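Local coordinates for protein VP5 (Halorubrum pleomorphic virus 6, PDB 6QGL) that is a viral envelope protein that probably fuses the viral membrane with that of its haloarchaeal host cell, at residues I372-V386 against V394-G407. Sequence-based numbering, arbitrary orientation.
Sequences ITITSEPYEGTAIEV and VSVPAADWTDNGDG
Val396 O gathers three contacts: the backbone N of Ile384 comes to it across the strands at 2.8 Å, the indole NE1 of Trp401 adds a weak bond from within its own segment, and the CA of Ala383 makes a CA-H...O contact. The hydrogen-bonded pair is completed by Val396 N giving to Ile384 O, and Val386 and Val394 form a second such pair. Beyond the last strand residue, Ala398 N still gives a hydrogen bond to Thr382 O, and the methyl of Ala398 lies against Pro378 CB at 3.7 Å.

These bonds define an antiparallel beta hairpin, strands 382-388 and 393-397, whose two faces differ in character. As in other two-faced hairpins, successive residues of a strand point to opposite sides, so that one face can be apolar while the other carries polar groups. On one, Ser395 OG lies beside the methyl of Ala383 and CG of Glu385, whose carboxylate goes on to a salt bridge with Arg428 of strand 422-431. The other carries Ile384, Val386, Val394 and Val396, and over it the chain brings Trp401 back after a short 3-10 turn.

The indole is wedged between hydrophobic groups. Ile374 CD1 sits over the six-membered ring, 4.1 Å from its centroid and 16° off the normal, a CH-pi contact; the opposite face meets Val396 CG1, offset toward the rim. Ile384 CD1 comes obliquely to NE1 at 3.5 Å, and Pro378 CB, also oblique, meets CD1. At the ring's edge, Ile372 O lies in plane near CZ3, while Ile372 CG2 touches CH2. Ile372 branches between two neighbours: with CG1 anti to the carbonyl carbon (chi1 -57°), its CD1 meets Val394 CG1 tip to tip at 3.7 Å.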
loop_
_atom_site.group_PDB
_atom_site.type_symbol
_atom_site.label_atom_id
_atom_site.label_comp_id
_atom_site.label_asym_id
_atom_site.label_seq_id
_atom_site.Cartn_x
_atom_site.Cartn_y
_atom_site.Cartn_z
ATOM N N ILE A 372 5.488 35.566 6.301
ATOM C CA ILE A 372 6.358 34.526 6.865
ATOM C C ILE A 372 6.866 33.674 5.691
ATOM O O ILE A 372 6.059 33.227 4.876
ATOM C CB ILE A 372 5.587 33.658 7.909
ATOM C CG1 ILE A 372 4.995 34.520 9.043
ATOM C CG2 ILE A 372 6.462 32.523 8.466
ATOM C CD1 ILE A 372 3.809 33.895 9.738
ATOM N N THR A 373 8.191 33.452 5.604
ATOM C CA THR A 373 8.784 32.657 4.526
ATOM C C THR A 373 9.496 31.417 5.070
ATOM O O THR A 373 10.241 31.508 6.046
ATOM C CB THR A 373 9.690 33.524 3.623
ATOM O OG1 THR A 373 9.054 34.775 3.356
ATOM C CG2 THR A 373 10.032 32.843 2.301
ATOM N N ILE A 374 9.257 30.262 4.423
ATOM C CA ILE A 374 9.865 28.966 4.751
ATOM C C ILE A 374 10.769 28.522 3.585
ATOM O O ILE A 374 10.482 28.870 2.439
ATOM C CB ILE A 374 8.811 27.905 5.180
ATOM C CG1 ILE A 374 7.772 27.630 4.066
ATOM C CG2 ILE A 374 8.132 28.327 6.493
ATOM C CD1 ILE A 374 6.900 26.390 4.240
ATOM N N THR A 375 11.870 27.798 3.876
ATOM C CA THR A 375 12.848 27.389 2.853
ATOM C C THR A 375 12.709 25.915 2.395
ATOM O O THR A 375 13.602 25.397 1.714
ATOM C CB THR A 375 14.284 27.711 3.314
ATOM O OG1 THR A 375 14.608 26.925 4.461
ATOM C CG2 THR A 375 14.496 29.188 3.612
ATOM N N SER A 376 11.588 25.259 2.739
ATOM C CA SER A 376 11.296 23.873 2.354
ATOM C C SER A 376 9.801 23.692 2.108
ATOM O O SER A 376 9.006 24.500 2.586
ATOM C CB SER A 376 11.787 22.896 3.418
ATOM O OG SER A 376 13.185 22.689 3.312
ATOM N N GLU A 377 9.419 22.654 1.338
ATOM C CA GLU A 377 8.019 22.375 1.010
ATOM C C GLU A 377 7.218 21.930 2.247
ATOM O O GLU A 377 7.634 20.985 2.926
ATOM C CB GLU A 377 7.906 21.347 -0.137
ATOM C CG GLU A 377 6.491 21.160 -0.676
ATOM C CD GLU A 377 6.348 20.925 -2.169
ATOM O OE1 GLU A 377 7.116 20.109 -2.729
ATOM O OE2 GLU A 377 5.446 21.547 -2.776
ATOM N N PRO A 378 6.079 22.606 2.553
ATOM C CA PRO A 378 5.265 22.184 3.705
ATOM C C PRO A 378 4.620 20.822 3.448
ATOM O O PRO A 378 4.225 20.531 2.314
ATOM C CB PRO A 378 4.225 23.300 3.835
ATOM C CG PRO A 378 4.103 23.868 2.474
ATOM C CD PRO A 378 5.460 23.748 1.845
ATOM N N TYR A 379 4.555 19.978 4.486
ATOM C CA TYR A 379 4.014 18.624 4.385
ATOM C C TYR A 379 2.492 18.610 4.319
ATOM O O TYR A 379 1.834 19.324 5.080
ATOM C CB TYR A 379 4.511 17.740 5.542
ATOM C CG TYR A 379 6.004 17.783 5.808
ATOM C CD1 TYR A 379 6.923 17.742 4.761
ATOM C CD2 TYR A 379 6.500 17.762 7.107
ATOM C CE1 TYR A 379 8.296 17.739 5.000
ATOM C CE2 TYR A 379 7.872 17.762 7.360
ATOM C CZ TYR A 379 8.767 17.746 6.303
ATOM O OH TYR A 379 10.120 17.741 6.546
ATOM N N GLU A 380 1.939 17.782 3.408
ATOM C CA GLU A 380 0.496 17.608 3.187
ATOM C C GLU A 380 -0.154 16.966 4.420
ATOM O O GLU A 380 0.351 15.964 4.933
ATOM C CB GLU A 380 0.226 16.765 1.919
ATOM C CG GLU A 380 0.666 17.414 0.609
ATOM C CD GLU A 380 0.405 16.651 -0.682
ATOM O OE1 GLU A 380 0.134 15.429 -0.623
ATOM O OE2 GLU A 380 0.482 17.282 -1.760
ATOM N N GLY A 381 -1.239 17.576 4.896
ATOM C CA GLY A 381 -1.966 17.116 6.075
ATOM C C GLY A 381 -1.411 17.628 7.393
ATOM O O GLY A 381 -1.829 17.163 8.459
ATOM N N THR A 382 -0.449 18.574 7.335
ATOM C CA THR A 382 0.158 19.191 8.520
ATOM C C THR A 382 0.083 20.704 8.431
ATOM O O THR A 382 0.042 21.261 7.331
ATOM C CB THR A 382 1.628 18.756 8.751
ATOM O OG1 THR A 382 2.472 19.300 7.738
ATOM C CG2 THR A 382 1.808 17.248 8.874
ATOM N N ALA A 383 0.096 21.366 9.593
ATOM C CA ALA A 383 0.096 22.818 9.703
ATOM C C ALA A 383 1.364 23.265 10.416
ATOM O O ALA A 383 1.760 22.645 11.409
ATOM C CB ALA A 383 -1.131 23.294 10.467
ATOM N N ILE A 384 2.023 24.314 9.888
ATOM C CA ILE A 384 3.232 24.867 10.497
ATOM C C ILE A 384 2.788 25.933 11.488
ATOM O O ILE A 384 2.177 26.931 11.092
ATOM C CB ILE A 384 4.281 25.389 9.467
ATOM C CG1 ILE A 384 4.699 24.273 8.483
ATOM C CG2 ILE A 384 5.515 25.972 10.187
ATOM C CD1 ILE A 384 5.276 24.753 7.173
ATOM N N GLU A 385 3.042 25.679 12.780
ATOM C CA GLU A 385 2.710 26.581 13.880
ATOM C C GLU A 385 3.911 27.490 14.111
ATOM O O GLU A 385 4.927 27.055 14.658
ATOM C CB GLU A 385 2.337 25.801 15.156
ATOM C CG GLU A 385 1.050 25.000 15.045
ATOM C CD GLU A 385 0.493 24.500 16.363
ATOM O OE1 GLU A 385 -0.665 24.852 16.687
ATOM O OE2 GLU A 385 1.208 23.756 17.073
ATOM N N VAL A 386 3.808 28.736 13.630
ATOM C CA VAL A 386 4.871 29.738 13.711
ATOM C C VAL A 386 4.670 30.615 14.946
ATOM O O VAL A 386 3.624 31.249 15.085
ATOM C CB VAL A 386 4.962 30.585 12.408
ATOM C CG1 VAL A 386 6.136 31.560 12.457
ATOM C CG2 VAL A 386 5.057 29.694 11.172
ATOM N N VAL A 394 0.673 31.501 15.017
ATOM C CA VAL A 394 -0.199 31.380 13.855
ATOM C C VAL A 394 -0.062 29.964 13.299
ATOM O O VAL A 394 1.058 29.480 13.125
ATOM C CB VAL A 394 0.021 32.503 12.791
ATOM C CG1 VAL A 394 1.469 32.567 12.303
ATOM C CG2 VAL A 394 -0.944 32.367 11.617
ATOM N N SER A 395 -1.196 29.282 13.083
ATOM C CA SER A 395 -1.199 27.935 12.519
ATOM C C SER A 395 -1.499 28.049 11.031
ATOM O O SER A 395 -2.543 28.589 10.646
ATOM C CB SER A 395 -2.213 27.039 13.224
ATOM O OG SER A 395 -2.087 25.700 12.772
ATOM N N VAL A 396 -0.548 27.613 10.196
ATOM C CA VAL A 396 -0.684 27.710 8.747
ATOM C C VAL A 396 -0.718 26.318 8.117
ATOM O O VAL A 396 0.321 25.651 8.100
ATOM C CB VAL A 396 0.406 28.609 8.088
ATOM C CG1 VAL A 396 0.032 28.948 6.648
ATOM C CG2 VAL A 396 0.656 29.886 8.891
ATOM N N PRO A 397 -1.875 25.870 7.564
ATOM C CA PRO A 397 -1.903 24.558 6.890
ATOM C C PRO A 397 -1.146 24.637 5.566
ATOM O O PRO A 397 -1.175 25.687 4.923
ATOM C CB PRO A 397 -3.398 24.304 6.669
ATOM C CG PRO A 397 -3.999 25.643 6.580
ATOM C CD PRO A 397 -3.179 26.560 7.449
ATOM N N ALA A 398 -0.469 23.544 5.159
ATOM C CA ALA A 398 0.331 23.501 3.927
ATOM C C ALA A 398 -0.352 24.127 2.701
ATOM O O ALA A 398 0.302 24.863 1.957
ATOM C CB ALA A 398 0.756 22.079 3.622
ATOM N N ALA A 399 -1.670 23.880 2.533
ATOM C CA ALA A 399 -2.491 24.396 1.432
ATOM C C ALA A 399 -2.557 25.929 1.358
ATOM O O ALA A 399 -2.885 26.472 0.298
ATOM C CB ALA A 399 -3.894 23.816 1.518
ATOM N N ASP A 400 -2.247 26.621 2.471
ATOM C CA ASP A 400 -2.272 28.083 2.554
ATOM C C ASP A 400 -0.916 28.738 2.221
ATOM O O ASP A 400 -0.859 29.957 2.032
ATOM C CB ASP A 400 -2.807 28.536 3.924
ATOM C CG ASP A 400 -4.227 28.090 4.251
ATOM O OD1 ASP A 400 -4.760 27.210 3.536
ATOM O OD2 ASP A 400 -4.795 28.601 5.238
ATOM N N TRP A 401 0.160 27.929 2.127
ATOM C CA TRP A 401 1.510 28.392 1.790
ATOM C C TRP A 401 1.644 28.583 0.274
ATOM O O TRP A 401 1.479 27.626 -0.486
ATOM C CB TRP A 401 2.574 27.405 2.301
ATOM C CG TRP A 401 2.747 27.393 3.790
ATOM C CD1 TRP A 401 2.259 26.468 4.664
ATOM C CD2 TRP A 401 3.493 28.333 4.574
ATOM N NE1 TRP A 401 2.649 26.775 5.946
ATOM C CE2 TRP A 401 3.405 27.918 5.922
ATOM C CE3 TRP A 401 4.227 29.493 4.272
ATOM C CZ2 TRP A 401 4.011 28.628 6.967
ATOM C CZ3 TRP A 401 4.832 30.190 5.305
ATOM C CH2 TRP A 401 4.718 29.761 6.634
ATOM N N THR A 402 1.930 29.824 -0.158
ATOM C CA THR A 402 2.085 30.193 -1.569
ATOM C C THR A 402 3.519 29.919 -2.044
ATOM O O THR A 402 4.469 30.409 -1.431
ATOM C CB THR A 402 1.663 31.661 -1.789
ATOM O OG1 THR A 402 0.415 31.906 -1.136
ATOM C CG2 THR A 402 1.548 32.028 -3.263
ATOM N N ASP A 403 3.667 29.149 -3.140
ATOM C CA ASP A 403 4.963 28.806 -3.737
ATOM C C ASP A 403 5.525 30.005 -4.507
ATOM O O ASP A 403 4.835 30.558 -5.368
ATOM C CB ASP A 403 4.821 27.581 -4.669
ATOM C CG ASP A 403 6.110 26.853 -5.037
ATOM O OD1 ASP A 403 7.181 27.504 -5.071
ATOM O OD2 ASP A 403 6.044 25.637 -5.316
ATOM N N ASN A 404 6.775 30.402 -4.196
ATOM C CA ASN A 404 7.454 31.522 -4.863
ATOM C C ASN A 404 8.247 31.048 -6.089
ATOM O O ASN A 404 8.619 31.869 -6.931
ATOM C CB ASN A 404 8.388 32.271 -3.894
ATOM C CG ASN A 404 7.766 32.714 -2.588
ATOM O OD1 ASN A 404 6.681 33.310 -2.540
ATOM N ND2 ASN A 404 8.465 32.454 -1.497
ATOM N N GLY A 405 8.510 29.741 -6.160
ATOM C CA GLY A 405 9.278 29.122 -7.237
ATOM C C GLY A 405 10.777 29.314 -7.084
ATOM O O GLY A 405 11.546 28.946 -7.976
ATOM N N ASP A 406 11.192 29.896 -5.944
ATOM C CA ASP A 406 12.573 30.192 -5.560
ATOM C C ASP A 406 13.107 29.093 -4.620
ATOM O O ASP A 406 14.253 29.148 -4.166
ATOM C CB ASP A 406 12.596 31.563 -4.848
ATOM C CG ASP A 406 13.964 32.154 -4.542
ATOM O OD1 ASP A 406 14.971 31.633 -5.065
ATOM O OD2 ASP A 406 14.025 33.154 -3.795
ATOM N N GLY A 407 12.269 28.096 -4.355
ATOM C CA GLY A 407 12.565 27.025 -3.415
ATOM C C GLY A 407 12.106 27.449 -2.034
ATOM O O GLY A 407 12.446 26.816 -1.029
#